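Scavenger receptor with C-type lectin type I (Homo sapiens, PDB 2OX8) binds glycans such as the leukocyte cell-surface sugar Lewis(x) through a C-type lectin carbohydrate-recognition domain. Local coordinates at residues L66-E70 with R71-W75. Residues are numbered along the deposited sequence; the frame is centred on the assembly and turned at random.
With ZN (zinc ion), chain H.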
# COMPACT_ATOMS: atom_id res chain seq x y z
N LEU A 66 0.80 -4.78 0.33
CA LEU A 66 1.96 -5.47 0.85
C LEU A 66 1.57 -6.10 2.17
O LEU A 66 0.97 -5.45 3.03
CB LEU A 66 3.11 -4.49 1.05
CG LEU A 66 4.49 -5.03 1.46
CD1 LEU A 66 4.91 -6.18 0.54
CD2 LEU A 66 5.51 -3.88 1.40
N THR A 67 1.92 -7.38 2.31
CA THR A 67 1.58 -8.13 3.50
C THR A 67 2.59 -9.25 3.76
O THR A 67 3.37 -9.61 2.88
CB THR A 67 0.19 -8.76 3.34
OG1 THR A 67 0.20 -9.69 2.24
CG2 THR A 67 -0.84 -7.67 3.02
N ASP A 68 2.59 -9.78 4.99
CA ASP A 68 3.48 -10.89 5.33
C ASP A 68 2.66 -12.04 5.92
O ASP A 68 3.20 -13.05 6.36
CB ASP A 68 4.57 -10.43 6.32
CG ASP A 68 4.10 -10.42 7.76
OD1 ASP A 68 2.93 -10.04 8.01
OD2 ASP A 68 4.91 -10.77 8.65
N SER A 69 1.34 -11.88 5.87
CA SER A 69 0.38 -12.85 6.38
C SER A 69 0.49 -14.28 5.82
O SER A 69 0.17 -15.23 6.53
CB SER A 69 -1.04 -12.33 6.14
OG SER A 69 -1.30 -12.19 4.75
N GLU A 70 0.92 -14.44 4.58
CA GLU A 70 1.06 -15.79 4.02
C GLU A 70 2.11 -16.52 4.85
O GLU A 70 1.87 -17.61 5.37
CB GLU A 70 1.51 -15.73 2.56
CG GLU A 70 1.40 -17.07 1.82
CD GLU A 70 2.61 -17.40 0.95
OE1 GLU A 70 3.03 -16.55 0.13
OE2 GLU A 70 3.15 -18.53 1.08
N ARG A 71 3.28 -15.90 4.96
CA ARG A 71 4.41 -16.45 5.72
C ARG A 71 5.09 -15.32 6.47
O ARG A 71 5.73 -14.46 5.87
CB ARG A 71 5.42 -17.08 4.77
CG ARG A 71 4.87 -18.16 3.87
CD ARG A 71 5.93 -18.55 2.86
NE ARG A 71 5.42 -19.43 1.81
CZ ARG A 71 6.06 -19.66 0.67
NH1 ARG A 71 7.23 -19.06 0.43
NH2 ARG A 71 5.54 -20.48 -0.23
N GLU A 72 4.97 -15.32 7.79
CA GLU A 72 5.56 -14.29 8.64
C GLU A 72 6.97 -13.84 8.22
O GLU A 72 7.83 -14.66 7.90
CB GLU A 72 5.59 -14.78 10.09
CG GLU A 72 5.96 -13.71 11.10
CD GLU A 72 5.11 -12.46 10.96
OE1 GLU A 72 3.87 -12.56 10.86
OE2 GLU A 72 5.71 -11.36 10.96
N ASN A 73 7.17 -12.52 8.21
CA ASN A 73 8.44 -11.89 7.83
C ASN A 73 8.83 -12.02 6.37
O ASN A 73 9.89 -11.55 5.97
CB ASN A 73 9.58 -12.41 8.70
CG ASN A 73 9.23 -12.43 10.16
OD1 ASN A 73 8.70 -11.45 10.70
ND2 ASN A 73 9.54 -13.54 10.83
N GLU A 74 7.98 -12.67 5.57
CA GLU A 74 8.23 -12.85 4.13
C GLU A 74 7.25 -11.91 3.41
O GLU A 74 6.23 -12.35 2.86
CB GLU A 74 7.99 -14.33 3.75
CG GLU A 74 8.54 -14.77 2.38
CD GLU A 74 8.38 -16.29 2.15
OE1 GLU A 74 8.46 -16.75 0.98
OE2 GLU A 74 8.19 -17.01 3.15
N TRP A 75 7.57 -10.62 3.43
CA TRP A 75 6.72 -9.59 2.83
C TRP A 75 6.62 -9.69 1.33
O TRP A 75 7.63 -9.79 0.63
CB TRP A 75 7.18 -8.18 3.25
CG TRP A 75 6.97 -7.96 4.72
CD1 TRP A 75 7.65 -8.56 5.74
CD2 TRP A 75 5.86 -7.28 5.34
NE1 TRP A 75 7.03 -8.33 6.94
CE2 TRP A 75 5.93 -7.54 6.73
CE3 TRP A 75 4.81 -6.48 4.86
CZ2 TRP A 75 5.00 -7.04 7.64
CZ3 TRP A 75 3.88 -5.98 5.76
CH2 TRP A 75 3.98 -6.27 7.14
ZN ZN H . 3.51 -10.36 10.04
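Asp68 lies across the indole of Trp75 and reaches past it to a zinc ion, its side chain short enough to set CB on the ring while the carboxylate meets the metal. Its CB sits over one face of the five-membered ring of Trp75, 3.3 Å from the centroid, in a CH-pi contact. Chi1 of 82° carries CG over CZ2 of Trp75, and chi2 of -38° turns the carboxylate to within 16° of the indole plane. At the tip, Asp68 OD1 lies 2.1 Å and OD2 2.0 Å from the zinc ion. Asp68 OD2 also accepts the backbone N-H of Asn73 at 2.9 Å, a nearly straight bond, although the position of OD2 is less certain. Glu72 is long enough to come back from the type II beta turn from Arg71 to Glu74; bent at chi2, it offers the same zinc both its oxygens. His100 and Asp105 complete the site. The flat indole that gives Asp68 a face gives Leu66, on strand 62-67, an edge: Leu66 CG is 3.7 Å from CE3 of Trp75. On the outer side of the loop, Arg71 bridges two acids, its NE in a salt bridge with Glu70 OE2 and its NH1 with Glu74 OE1. The carboxylates of Asp68 and Glu72 would repel at this range; the zinc they share probably offsets their charge.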